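Long-range contacts in PUA domain-containing protein (Archaeoglobus fulgidus DSM 4304, PDB 2Q07), which probably binds RNA and helps make archaeosine in tRNA as part of a longer protein, of which this is the piece ending in the PUA domain: residues E23-F28 against K105-K110; D30-L35 against N61-S66; F99-L104 against V128-D133; R114-H119 against A137-T142. All blocks are in the same frame, centred on the assembly; numbering follows the deposited sequence.

Contact 1: residues E23-F28 against K105-K110; sequences ECYKPF and KRFIEK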
loop_
_atom_site.group_PDB
_atom_site.type_symbol
_atom_site.label_atom_id
_atom_site.label_comp_id
_atom_site.label_asym_id
_atom_site.label_seq_id
_atom_site.Cartn_x
_atom_site.Cartn_y
_atom_site.Cartn_z
ATOM N N GLU A 23 7.874 -7.127 1.361
ATOM C CA GLU A 23 7.509 -8.539 1.303
ATOM C C GLU A 23 6.149 -8.775 0.647
ATOM O O GLU A 23 5.859 -9.883 0.204
ATOM C CB GLU A 23 7.573 -9.193 2.698
ATOM C CG GLU A 23 6.630 -8.660 3.748
ATOM C CD GLU A 23 6.770 -9.406 5.080
ATOM O OE1 GLU A 23 6.552 -10.638 5.106
ATOM O OE2 GLU A 23 7.101 -8.763 6.102
ATOM N N CYS A 24 5.336 -7.726 0.549
ATOM C CA CYS A 24 4.011 -7.847 -0.059
ATOM C C CYS A 24 3.967 -7.367 -1.512
ATOM O O CYS A 24 2.959 -7.543 -2.198
ATOM C CB CYS A 24 2.981 -7.060 0.764
ATOM S SG CYS A 24 2.871 -7.574 2.505
ATOM N N TYR A 25 5.065 -6.777 -1.971
ATOM C CA TYR A 25 5.165 -6.226 -3.322
ATOM C C TYR A 25 5.117 -7.263 -4.440
ATOM O O TYR A 25 6.003 -8.101 -4.548
ATOM C CB TYR A 25 6.458 -5.413 -3.427
ATOM C CG TYR A 25 6.607 -4.597 -4.687
ATOM C CD1 TYR A 25 5.509 -3.953 -5.265
ATOM C CD2 TYR A 25 7.855 -4.433 -5.282
ATOM C CE1 TYR A 25 5.655 -3.163 -6.408
ATOM C CE2 TYR A 25 8.014 -3.650 -6.419
ATOM C CZ TYR A 25 6.914 -3.019 -6.978
ATOM O OH TYR A 25 7.072 -2.244 -8.103
ATOM N N LYS A 26 4.081 -7.211 -5.269
ATOM C CA LYS A 26 3.979 -8.160 -6.382
ATOM C C LYS A 26 3.665 -7.471 -7.706
ATOM O O LYS A 26 2.519 -7.139 -7.994
ATOM C CB LYS A 26 2.927 -9.234 -6.081
ATOM C CG LYS A 26 3.138 -9.918 -4.733
ATOM C CD LYS A 26 2.204 -11.106 -4.546
ATOM C CE LYS A 26 2.247 -11.617 -3.111
ATOM N NZ LYS A 26 1.763 -10.579 -2.134
ATOM N N PRO A 27 4.695 -7.253 -8.531
ATOM C CA PRO A 27 4.570 -6.603 -9.842
ATOM C C PRO A 27 3.682 -7.371 -10.819
ATOM O O PRO A 27 3.428 -8.564 -10.648
ATOM C CB PRO A 27 6.017 -6.540 -10.334
ATOM C CG PRO A 27 6.804 -6.457 -9.065
ATOM C CD PRO A 27 6.113 -7.479 -8.196
ATOM N N PHE A 28 3.208 -6.673 -11.844
ATOM C CA PHE A 28 2.383 -7.284 -12.877
ATOM C C PHE A 28 3.043 -7.041 -14.236
ATOM O O PHE A 28 2.523 -7.450 -15.278
ATOM C CB PHE A 28 0.977 -6.679 -12.855
ATOM C CG PHE A 28 0.950 -5.190 -13.071
ATOM C CD1 PHE A 28 1.050 -4.652 -14.358
ATOM C CD2 PHE A 28 0.818 -4.325 -11.993
ATOM C CE1 PHE A 28 1.014 -3.275 -14.561
ATOM C CE2 PHE A 28 0.780 -2.943 -12.184
ATOM C CZ PHE A 28 0.876 -2.416 -13.468
ATOM N N LYS A 105 16.476 0.328 -4.594
ATOM C CA LYS A 105 17.118 -0.859 -5.148
ATOM C C LYS A 105 16.398 -2.127 -4.706
ATOM O O LYS A 105 16.220 -3.053 -5.495
ATOM C CB LYS A 105 18.587 -0.964 -4.720
ATOM C CG LYS A 105 19.258 -2.199 -5.328
ATOM C CD LYS A 105 20.773 -2.201 -5.228
ATOM C CE LYS A 105 21.259 -2.657 -3.872
ATOM N NZ LYS A 105 22.726 -2.920 -3.903
ATOM N N ARG A 106 16.007 -2.166 -3.433
ATOM C CA ARG A 106 15.303 -3.320 -2.884
ATOM C C ARG A 106 14.008 -3.616 -3.610
ATOM O O ARG A 106 13.717 -4.766 -3.913
ATOM C CB ARG A 106 15.024 -3.101 -1.402
ATOM C CG ARG A 106 16.294 -2.879 -0.626
ATOM C CD ARG A 106 16.121 -3.185 0.834
ATOM N NE ARG A 106 17.359 -2.937 1.560
ATOM C CZ ARG A 106 17.570 -3.310 2.814
ATOM N NH1 ARG A 106 16.619 -3.955 3.483
ATOM N NH2 ARG A 106 18.727 -3.032 3.400
ATOM N N PHE A 107 13.228 -2.577 -3.897
ATOM C CA PHE A 107 11.967 -2.761 -4.610
ATOM C C PHE A 107 12.193 -3.192 -6.061
ATOM O O PHE A 107 11.461 -4.018 -6.593
ATOM C CB PHE A 107 11.141 -1.474 -4.575
ATOM C CG PHE A 107 10.419 -1.254 -3.273
ATOM C CD1 PHE A 107 10.768 -0.200 -2.437
ATOM C CD2 PHE A 107 9.373 -2.087 -2.896
ATOM C CE1 PHE A 107 10.084 0.025 -1.249
ATOM C CE2 PHE A 107 8.677 -1.870 -1.704
ATOM C CZ PHE A 107 9.032 -0.815 -0.880
ATOM N N ILE A 108 13.210 -2.625 -6.698
ATOM C CA ILE A 108 13.525 -2.970 -8.076
ATOM C C ILE A 108 13.960 -4.438 -8.152
ATOM O O ILE A 108 13.515 -5.184 -9.021
ATOM C CB ILE A 108 14.667 -2.090 -8.618
ATOM C CG1 ILE A 108 14.151 -0.677 -8.884
ATOM C CG2 ILE A 108 15.268 -2.714 -9.896
ATOM C CD1 ILE A 108 15.264 0.277 -9.330
ATOM N N GLU A 109 14.829 -4.850 -7.235
ATOM C CA GLU A 109 15.308 -6.229 -7.235
ATOM C C GLU A 109 14.233 -7.228 -6.781
ATOM O O GLU A 109 14.145 -8.334 -7.305
ATOM C CB GLU A 109 16.592 -6.323 -6.396
ATOM C CG GLU A 109 17.759 -5.606 -7.101
ATOM C CD GLU A 109 19.129 -5.828 -6.468
ATOM O OE1 GLU A 109 20.104 -5.970 -7.242
ATOM O OE2 GLU A 109 19.243 -5.853 -5.216
ATOM N N LYS A 110 13.400 -6.828 -5.826
ATOM C CA LYS A 110 12.320 -7.695 -5.363
ATOM C C LYS A 110 11.316 -7.868 -6.502
ATOM O O LYS A 110 10.764 -8.947 -6.704
ATOM C CB LYS A 110 11.605 -7.077 -4.151
ATOM C CG LYS A 110 10.281 -7.772 -3.794
ATOM C CD LYS A 110 10.511 -9.207 -3.332
ATOM C CE LYS A 110 9.203 -10.009 -3.266
ATOM N NZ LYS A 110 8.221 -9.489 -2.266
HETATM O O HOH W 1 8.090 -11.374 -0.142
#
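Phe107 turns the edge of its ring onto one face of the Tyr25 ring in a T-shaped stack, the planes at 85° and the centroids 5.5 Å apart. Tyr25 CD2 and Phe107 CD2 are the nearest carbons, 3.7 Å from each other. Tyr25 has just left helix 16-24, and with its CG anti to the backbone N (chi1 -171°) the ring swings across to helix 94-111. Pro27 CG lies over the opposite face, and at the ring's edge, near its plane, the backbone O of Phe107 comes 3.5 Å from Tyr25 CE2. Both aromatic side chains also rest on Ile63, so the junction where the chain leaves helix 16-24 for strand 31-36, in a domain assigned to the UDG-like clan, is packed between helix 94-111 and the mixed sheet. With an alanine in the place of Tyr25 the Phe107 edge would probably lose its aromatic face, and a gap would be likely to open beside Ile63.

The polar contacts centre on Lys110, whose chain bends at chi2 and chi4 to bring NZ to the carbonyls at the helix end. NZ bonds to Leu22 O and, weakly, to Tyr25 O at 3.5 Å. A water accepts from Lys110 NZ at 2.8 Å and donates to Glu23 O at 2.7 Å. Close by, Lys26 NZ reaches Cys24 O from above the carbonyl plane, at 3.3 Å.

Contact 2: residues D30-L35 against N61-S66; sequences DTVLLL and NEIIIS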
loop_
_atom_site.group_PDB
_atom_site.type_symbol
_atom_site.label_atom_id
_atom_site.label_comp_id
_atom_site.label_asym_id
_atom_site.label_seq_id
_atom_site.Cartn_x
_atom_site.Cartn_y
_atom_site.Cartn_z
ATOM N N ASP A 30 7.161 -6.425 -16.367
ATOM C CA ASP A 30 8.595 -6.678 -16.331
ATOM C C ASP A 30 9.331 -5.346 -16.410
ATOM O O ASP A 30 10.559 -5.293 -16.341
ATOM C CB ASP A 30 9.003 -7.570 -17.505
ATOM C CG ASP A 30 8.763 -6.909 -18.851
ATOM O OD1 ASP A 30 7.811 -6.116 -18.975
ATOM O OD2 ASP A 30 9.520 -7.192 -19.798
ATOM N N THR A 31 8.565 -4.270 -16.560
ATOM C CA THR A 31 9.127 -2.926 -16.637
ATOM C C THR A 31 8.568 -2.066 -15.504
ATOM O O THR A 31 7.402 -2.188 -15.143
ATOM C CB THR A 31 8.785 -2.261 -17.997
ATOM O OG1 THR A 31 9.431 -2.984 -19.048
ATOM C CG2 THR A 31 9.251 -0.809 -18.032
ATOM N N VAL A 32 9.408 -1.213 -14.925
ATOM C CA VAL A 32 8.942 -0.331 -13.862
ATOM C C VAL A 32 9.272 1.121 -14.196
ATOM O O VAL A 32 10.403 1.448 -14.567
ATOM C CB VAL A 32 9.561 -0.683 -12.488
ATOM C CG1 VAL A 32 11.082 -0.543 -12.532
ATOM C CG2 VAL A 32 8.981 0.232 -11.416
ATOM N N LEU A 33 8.271 1.982 -14.063
ATOM C CA LEU A 33 8.413 3.405 -14.326
ATOM C C LEU A 33 8.692 4.174 -13.026
ATOM O O LEU A 33 7.930 4.063 -12.055
ATOM C CB LEU A 33 7.123 3.925 -14.965
ATOM C CG LEU A 33 7.031 5.417 -15.249
ATOM C CD1 LEU A 33 8.122 5.811 -16.227
ATOM C CD2 LEU A 33 5.643 5.732 -15.805
ATOM N N LEU A 34 9.780 4.940 -12.996
ATOM C CA LEU A 34 10.112 5.730 -11.813
ATOM C C LEU A 34 9.624 7.163 -12.038
ATOM O O LEU A 34 9.856 7.756 -13.101
ATOM C CB LEU A 34 11.626 5.708 -11.547
ATOM C CG LEU A 34 12.291 4.325 -11.496
ATOM C CD1 LEU A 34 13.760 4.475 -11.123
ATOM C CD2 LEU A 34 11.570 3.438 -10.486
ATOM N N LEU A 35 8.953 7.712 -11.027
ATOM C CA LEU A 35 8.381 9.041 -11.099
ATOM C C LEU A 35 8.716 9.918 -9.893
ATOM O O LEU A 35 9.025 9.426 -8.812
ATOM C CB LEU A 35 6.860 8.929 -11.231
ATOM C CG LEU A 35 6.367 8.160 -12.454
ATOM C CD1 LEU A 35 4.896 7.824 -12.296
ATOM C CD2 LEU A 35 6.622 9.001 -13.697
ATOM N N ASN A 61 4.533 -1.167 -14.048
ATOM C CA ASN A 61 4.540 -0.835 -12.626
ATOM C C ASN A 61 5.156 0.535 -12.404
ATOM O O ASN A 61 5.982 0.988 -13.203
ATOM C CB ASN A 61 5.326 -1.896 -11.854
ATOM C CG ASN A 61 4.475 -3.099 -11.501
ATOM O OD1 ASN A 61 3.729 -3.073 -10.516
ATOM N ND2 ASN A 61 4.566 -4.158 -12.309
ATOM N N GLU A 62 4.765 1.183 -11.308
ATOM C CA GLU A 62 5.255 2.520 -10.997
ATOM C C GLU A 62 5.797 2.627 -9.585
ATOM O O GLU A 62 5.255 2.050 -8.650
ATOM C CB GLU A 62 4.127 3.549 -11.152
ATOM C CG GLU A 62 3.596 3.729 -12.565
ATOM C CD GLU A 62 2.190 4.324 -12.577
ATOM O OE1 GLU A 62 1.274 3.693 -12.003
ATOM O OE2 GLU A 62 1.998 5.420 -13.150
ATOM N N ILE A 63 6.878 3.371 -9.439
ATOM C CA ILE A 63 7.450 3.599 -8.129
ATOM C C ILE A 63 7.692 5.095 -8.062
ATOM O O ILE A 63 8.316 5.669 -8.951
ATOM C CB ILE A 63 8.771 2.835 -7.940
ATOM C CG1 ILE A 63 8.493 1.326 -7.894
ATOM C CG2 ILE A 63 9.468 3.309 -6.667
ATOM C CD1 ILE A 63 9.724 0.477 -7.762
ATOM N N ILE A 64 7.163 5.730 -7.025
ATOM C CA ILE A 64 7.345 7.161 -6.840
ATOM C C ILE A 64 8.544 7.398 -5.923
ATOM O O ILE A 64 8.572 6.905 -4.793
ATOM C CB ILE A 64 6.084 7.811 -6.198
ATOM C CG1 ILE A 64 4.904 7.732 -7.173
ATOM C CG2 ILE A 64 6.379 9.263 -5.803
ATOM C CD1 ILE A 64 4.188 6.395 -7.174
ATOM N N ILE A 65 9.537 8.139 -6.405
ATOM C CA ILE A 65 10.714 8.424 -5.585
ATOM C C ILE A 65 10.452 9.667 -4.734
ATOM O O ILE A 65 10.046 10.714 -5.245
ATOM C CB ILE A 65 11.973 8.686 -6.448
ATOM C CG1 ILE A 65 12.316 7.445 -7.278
ATOM C CG2 ILE A 65 13.149 9.064 -5.553
ATOM C CD1 ILE A 65 13.426 7.670 -8.281
ATOM N N SER A 66 10.682 9.533 -3.433
ATOM C CA SER A 66 10.496 10.630 -2.496
ATOM C C SER A 66 11.587 10.547 -1.429
ATOM O O SER A 66 12.586 9.845 -1.602
ATOM C CB SER A 66 9.114 10.534 -1.845
ATOM O OG SER A 66 8.825 11.701 -1.101
#
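Val32 has CG1 between the backbone N and the carbonyl carbon (chi1 61°), which turns CG2 toward Ile63; there CG1 is anti to the carbonyl carbon (chi1 -68°) and comes to 3.7 Å from Val32 CG2. On the same face Leu34 lies alongside Ile63, both pointing the same way, with Leu34 CD2 3.8 Å from Ile63 CB. This face is covered by helix 94-111. The other carries Leu33, Leu35, Glu62 and Ile64: Leu35 and Glu62 cross obliquely, Leu35 CD1 coming to 3.9 Å from Glu62 OE2, and salt bridges to Arg53 and Arg73 satisfy that buried acid.

Between the strands five backbone bonds alternate in parallel register. Leu33 N to Asn61 O is short and nearly straight, 2.6 Å, while Asn61 N to Thr31 O is longer at 3.2 Å and bent to 136°. Leu35 gives its N to Ile63 O and takes Ile65 N on its O. Two neighbouring parallel strands joined through helix 47-55 make a beta-alpha-beta crossover, the repeating element of an alpha/beta domain.

Contact 3: residues F99-L104 against V128-D133; sequences FVAGWL and VERVED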
loop_
_atom_site.group_PDB
_atom_site.type_symbol
_atom_site.label_atom_id
_atom_site.label_comp_id
_atom_site.label_asym_id
_atom_site.label_seq_id
_atom_site.Cartn_x
_atom_site.Cartn_y
_atom_site.Cartn_z
ATOM N N PHE A 99 20.482 6.724 1.322
ATOM C CA PHE A 99 19.366 6.055 1.980
ATOM C C PHE A 99 18.227 5.730 1.018
ATOM O O PHE A 99 17.702 4.618 1.033
ATOM C CB PHE A 99 18.815 6.916 3.122
ATOM C CG PHE A 99 17.711 6.251 3.903
ATOM C CD1 PHE A 99 18.003 5.289 4.872
ATOM C CD2 PHE A 99 16.381 6.579 3.670
ATOM C CE1 PHE A 99 16.981 4.668 5.598
ATOM C CE2 PHE A 99 15.355 5.963 4.389
ATOM C CZ PHE A 99 15.656 5.004 5.357
ATOM N N VAL A 100 17.831 6.693 0.190
ATOM C CA VAL A 100 16.740 6.445 -0.750
ATOM C C VAL A 100 17.130 5.407 -1.815
ATOM O O VAL A 100 16.316 4.572 -2.202
ATOM C CB VAL A 100 16.269 7.742 -1.450
ATOM C CG1 VAL A 100 15.129 7.425 -2.396
ATOM C CG2 VAL A 100 15.799 8.755 -0.421
ATOM N N ALA A 101 18.374 5.460 -2.279
ATOM C CA ALA A 101 18.859 4.506 -3.273
ATOM C C ALA A 101 18.799 3.083 -2.707
ATOM O O ALA A 101 18.411 2.148 -3.395
ATOM C CB ALA A 101 20.299 4.850 -3.666
ATOM N N GLY A 102 19.199 2.935 -1.446
ATOM C CA GLY A 102 19.189 1.633 -0.799
ATOM C C GLY A 102 17.826 0.968 -0.866
ATOM O O GLY A 102 17.721 -0.194 -1.268
ATOM N N TRP A 103 16.782 1.702 -0.481
ATOM C CA TRP A 103 15.431 1.158 -0.519
ATOM C C TRP A 103 14.879 0.989 -1.927
ATOM O O TRP A 103 14.245 -0.027 -2.231
ATOM C CB TRP A 103 14.487 2.014 0.331
ATOM C CG TRP A 103 14.663 1.711 1.793
ATOM C CD1 TRP A 103 15.208 2.524 2.745
ATOM C CD2 TRP A 103 14.391 0.461 2.441
ATOM N NE1 TRP A 103 15.301 1.851 3.946
ATOM C CE2 TRP A 103 14.804 0.585 3.787
ATOM C CE3 TRP A 103 13.839 -0.755 2.011
ATOM C CZ2 TRP A 103 14.683 -0.466 4.712
ATOM C CZ3 TRP A 103 13.719 -1.799 2.929
ATOM C CH2 TRP A 103 14.142 -1.643 4.267
ATOM N N LEU A 104 15.135 1.967 -2.796
ATOM C CA LEU A 104 14.655 1.879 -4.169
ATOM C C LEU A 104 15.193 0.611 -4.829
ATOM O O LEU A 104 14.455 -0.093 -5.539
ATOM C CB LEU A 104 15.090 3.104 -4.984
ATOM C CG LEU A 104 14.789 3.016 -6.491
ATOM C CD1 LEU A 104 13.276 2.918 -6.728
ATOM C CD2 LEU A 104 15.354 4.241 -7.212
ATOM N N VAL A 128 18.668 7.370 -8.761
ATOM C CA VAL A 128 18.598 6.274 -9.726
ATOM C C VAL A 128 19.988 5.876 -10.223
ATOM O O VAL A 128 20.308 4.685 -10.355
ATOM C CB VAL A 128 17.711 6.671 -10.925
ATOM C CG1 VAL A 128 17.607 5.521 -11.917
ATOM C CG2 VAL A 128 16.331 7.076 -10.424
ATOM N N GLU A 129 20.819 6.874 -10.493
ATOM C CA GLU A 129 22.165 6.602 -10.969
ATOM C C GLU A 129 22.913 5.698 -10.001
ATOM O O GLU A 129 23.672 4.831 -10.425
ATOM C CB GLU A 129 22.922 7.915 -11.188
ATOM C CG GLU A 129 22.609 8.546 -12.543
ATOM C CD GLU A 129 23.100 9.970 -12.654
ATOM O OE1 GLU A 129 24.247 10.236 -12.244
ATOM O OE2 GLU A 129 22.341 10.825 -13.158
ATOM N N ARG A 130 22.683 5.886 -8.704
ATOM C CA ARG A 130 23.325 5.056 -7.692
ATOM C C ARG A 130 22.898 3.600 -7.828
ATOM O O ARG A 130 23.714 2.691 -7.702
ATOM C CB ARG A 130 22.955 5.531 -6.284
ATOM C CG ARG A 130 23.600 6.825 -5.834
ATOM C CD ARG A 130 25.115 6.681 -5.661
ATOM N NE ARG A 130 25.651 7.708 -4.766
ATOM C CZ ARG A 130 25.541 7.675 -3.441
ATOM N NH1 ARG A 130 24.923 6.663 -2.850
ATOM N NH2 ARG A 130 26.040 8.659 -2.702
ATOM N N VAL A 131 21.610 3.387 -8.076
ATOM C CA VAL A 131 21.049 2.043 -8.205
ATOM C C VAL A 131 21.395 1.355 -9.527
ATOM O O VAL A 131 21.650 0.146 -9.563
ATOM C CB VAL A 131 19.512 2.066 -8.081
ATOM C CG1 VAL A 131 18.968 0.655 -8.167
ATOM C CG2 VAL A 131 19.093 2.728 -6.770
ATOM N N GLU A 132 21.387 2.124 -10.610
ATOM C CA GLU A 132 21.684 1.586 -11.926
ATOM C C GLU A 132 22.927 0.709 -11.917
ATOM O O GLU A 132 22.921 -0.372 -12.489
ATOM C CB GLU A 132 21.875 2.717 -12.936
ATOM C CG GLU A 132 22.171 2.223 -14.345
ATOM C CD GLU A 132 22.515 3.348 -15.315
ATOM O OE1 GLU A 132 22.764 3.039 -16.502
ATOM O OE2 GLU A 132 22.543 4.529 -14.900
ATOM N N ASP A 133 23.985 1.173 -11.257
ATOM C CA ASP A 133 25.244 0.434 -11.202
ATOM C C ASP A 133 25.204 -0.847 -10.365
ATOM O O ASP A 133 26.152 -1.634 -10.390
ATOM C CB ASP A 133 26.372 1.322 -10.652
ATOM C CG ASP A 133 26.569 2.605 -11.448
ATOM O OD1 ASP A 133 26.516 2.564 -12.698
ATOM O OD2 ASP A 133 26.797 3.658 -10.815
#
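Ala101 faces Val131 and Arg130 where helix 94-111 comes nearest helix 123-132. Its CB sits 3.8 Å from Arg130 CB and 3.9 Å from Val131 CG2, a methyl set between the first carbon of Arg130 and one branch of Val131. The same Val131 CG2 presses on the backbone, 3.5 Å from Ala101 O. One turn along, Leu104 crosses Val131 at about a right angle, CD2 to CG2 4.1 Å, and the same CD2 brushes Val128 CG2 at 4.4 Å. With CG of Leu104 anti to the backbone N (chi1 172°), the isobutyl group is carried into the groove between the helices. The side chains meet here through carbon atoms alone, and the small alanine probably helps the backbones come within 5.9 Å, measured between Ala101 CA and Val131 CA.

In the next shell, Arg130 bends at chi2 and returns to helix 94-111, where its NH2 makes a salt bridge with Glu94, an ionic link at the border of the apolar patch. Val131 also packs on Lys105 and Ile108, which prolong the contact along the helix. Underneath, Leu104 and Val128 both rest on Ile65 of the central sheet. The short helix segments cross at -49° with their axes 8.8 Å apart: two neighbouring helices covering one face of a mixed, mostly parallel sheet, as in the layered alpha/beta architecture of UDG-like domains.

Contact 4: residues R114-H119 against A137-T142; sequences RKVVAH and AEVVYT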
loop_
_atom_site.group_PDB
_atom_site.type_symbol
_atom_site.label_atom_id
_atom_site.label_comp_id
_atom_site.label_asym_id
_atom_site.label_seq_id
_atom_site.Cartn_x
_atom_site.Cartn_y
_atom_site.Cartn_z
ATOM N N ARG A 114 13.064 -6.293 -15.623
ATOM C CA ARG A 114 14.135 -6.441 -16.602
ATOM C C ARG A 114 14.549 -5.062 -17.089
ATOM O O ARG A 114 15.630 -4.891 -17.637
ATOM C CB ARG A 114 13.683 -7.282 -17.797
ATOM C CG ARG A 114 12.528 -6.684 -18.599
ATOM C CD ARG A 114 12.428 -7.345 -19.979
ATOM N NE ARG A 114 12.826 -6.425 -21.039
ATOM C CZ ARG A 114 12.022 -5.515 -21.579
ATOM N NH1 ARG A 114 10.767 -5.408 -21.169
ATOM N NH2 ARG A 114 12.480 -4.696 -22.513
ATOM N N LYS A 115 13.678 -4.079 -16.877
ATOM C CA LYS A 115 13.962 -2.718 -17.300
ATOM C C LYS A 115 13.380 -1.670 -16.348
ATOM O O LYS A 115 12.261 -1.809 -15.852
ATOM C CB LYS A 115 13.421 -2.487 -18.715
ATOM C CG LYS A 115 13.948 -1.215 -19.360
ATOM C CD LYS A 115 12.849 -0.198 -19.557
ATOM C CE LYS A 115 11.971 -0.567 -20.742
ATOM N NZ LYS A 115 12.676 -0.306 -22.024
ATOM N N VAL A 116 14.165 -0.630 -16.097
ATOM C CA VAL A 116 13.774 0.467 -15.227
ATOM C C VAL A 116 13.772 1.754 -16.060
ATOM O O VAL A 116 14.810 2.150 -16.585
ATOM C CB VAL A 116 14.791 0.644 -14.053
ATOM C CG1 VAL A 116 14.438 1.880 -13.215
ATOM C CG2 VAL A 116 14.820 -0.592 -13.189
ATOM N N VAL A 117 12.605 2.382 -16.207
ATOM C CA VAL A 117 12.507 3.635 -16.937
ATOM C C VAL A 117 12.450 4.771 -15.922
ATOM O O VAL A 117 11.428 4.974 -15.255
ATOM C CB VAL A 117 11.230 3.716 -17.804
ATOM C CG1 VAL A 117 11.243 5.006 -18.578
ATOM C CG2 VAL A 117 11.144 2.530 -18.733
ATOM N N ALA A 118 13.545 5.510 -15.808
ATOM C CA ALA A 118 13.625 6.617 -14.863
ATOM C C ALA A 118 13.089 7.924 -15.446
ATOM O O ALA A 118 13.816 8.653 -16.111
ATOM C CB ALA A 118 15.066 6.804 -14.414
ATOM N N HIS A 119 11.820 8.226 -15.190
ATOM C CA HIS A 119 11.246 9.458 -15.705
ATOM C C HIS A 119 11.313 10.525 -14.629
ATOM O O HIS A 119 10.295 10.952 -14.083
ATOM C CB HIS A 119 9.799 9.259 -16.137
ATOM C CG HIS A 119 9.333 10.280 -17.124
ATOM N ND1 HIS A 119 9.783 10.312 -18.427
ATOM C CD2 HIS A 119 8.499 11.335 -16.989
ATOM C CE1 HIS A 119 9.245 11.343 -19.053
ATOM N NE2 HIS A 119 8.464 11.982 -18.202
ATOM N N ALA A 137 18.969 -5.068 -14.146
ATOM C CA ALA A 137 18.038 -4.440 -15.070
ATOM C C ALA A 137 18.663 -3.353 -15.936
ATOM O O ALA A 137 19.652 -2.723 -15.559
ATOM C CB ALA A 137 16.843 -3.857 -14.303
ATOM N N GLU A 138 18.087 -3.154 -17.114
ATOM C CA GLU A 138 18.552 -2.091 -17.999
ATOM C C GLU A 138 17.910 -0.838 -17.415
ATOM O O GLU A 138 16.750 -0.871 -17.003
ATOM C CB GLU A 138 18.022 -2.280 -19.421
ATOM C CG GLU A 138 17.728 -3.726 -19.776
ATOM C CD GLU A 138 17.283 -3.894 -21.220
ATOM O OE1 GLU A 138 16.308 -3.219 -21.636
ATOM O OE2 GLU A 138 17.918 -4.701 -21.934
ATOM N N VAL A 139 18.652 0.255 -17.373
ATOM C CA VAL A 139 18.109 1.495 -16.851
ATOM C C VAL A 139 18.202 2.555 -17.933
ATOM O O VAL A 139 19.288 2.849 -18.435
ATOM C CB VAL A 139 18.879 1.966 -15.596
ATOM C CG1 VAL A 139 18.164 3.161 -14.961
ATOM C CG2 VAL A 139 18.984 0.832 -14.595
ATOM N N VAL A 140 17.051 3.108 -18.299
ATOM C CA VAL A 140 16.970 4.140 -19.322
ATOM C C VAL A 140 16.400 5.425 -18.729
ATOM O O VAL A 140 15.505 5.380 -17.888
ATOM C CB VAL A 140 16.059 3.684 -20.485
ATOM C CG1 VAL A 140 16.659 2.446 -21.161
ATOM C CG2 VAL A 140 14.665 3.363 -19.952
ATOM N N TYR A 141 16.921 6.569 -19.165
ATOM C CA TYR A 141 16.445 7.859 -18.676
ATOM C C TYR A 141 15.651 8.545 -19.786
ATOM O O TYR A 141 16.138 8.700 -20.902
ATOM C CB TYR A 141 17.627 8.716 -18.227
ATOM C CG TYR A 141 18.439 8.060 -17.134
ATOM C CD1 TYR A 141 19.368 7.065 -17.438
ATOM C CD2 TYR A 141 18.219 8.372 -15.790
ATOM C CE1 TYR A 141 20.053 6.392 -16.442
ATOM C CE2 TYR A 141 18.902 7.700 -14.780
ATOM C CZ TYR A 141 19.815 6.711 -15.111
ATOM O OH TYR A 141 20.476 6.025 -14.121
ATOM N N THR A 142 14.427 8.951 -19.477
ATOM C CA THR A 142 13.556 9.558 -20.479
ATOM C C THR A 142 13.226 11.033 -20.281
ATOM O O THR A 142 12.521 11.627 -21.098
ATOM C CB THR A 142 12.228 8.777 -20.565
ATOM O OG1 THR A 142 11.687 8.612 -19.248
ATOM C CG2 THR A 142 12.453 7.398 -21.186
#
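Val140 and Val117 pair in the last beta-alpha-beta unit of the sheet, strands 115-118 and 138-141 running parallel and joined through helix 123-132. Val140 CG2, placed between its backbone N and carbonyl carbon, is the bump: it fits between the side chains of Lys115 and Val117, 4.0 Å from Lys115 CD and 3.8 Å from Val117 CG2. Further along, Val117 CG1 meets the Thr142 methyl CG2 at 3.7 Å. On the other face the small Ala118 makes the hollow, and the Tyr141 ring meets it obliquely, Tyr141 CD2 3.8 Å from Ala118 CB. Val116 CG2 rests on Ala137 CB. Backbone bonds run between the strands from Glu138 N to Arg114 O onward, fading to a weak one, Thr142 N to Ala118 O, 3.4 Å. At the N-terminal end the exposed Arg114 and Glu138 sit near each other as charges; Arg114 pairs with Asp30, and Lys115 with Glu159. A leucine in place of His119 would probably leave the Thr142 hydroxyl and Val147 O without their mate and the Thr142 side chain freer to turn. His119 ND1 lies 2.7 Å from Thr142 OG1, which approaches the imidazole edge near the ring plane in an almost straight hydrogen bond, 168°.

In the fold
Contacts 2 and 4 are strand pairings in one sheet, adjoining where strands 31-36 and 115-118 lie side by side; contacts 1 and 3 share helix 94-111, which lies over that sheet. Contact 2 is core throughout, every touching residue buried, and backbone bonds join two faces that are aliphatic but for the buried Glu62. Contact 4, with the outermost strand 138-141, is only partly buried and carries charged side chains at one end. Contact 3 packs carbon on carbon between helices, with Arg130 at its border, and meets contact 2 through Ile65 and Val128, and contact 4 through Glu132 and Tyr141. Contact 1 mixes a buried aromatic pair touching Ile63 with an exposed lysine and water.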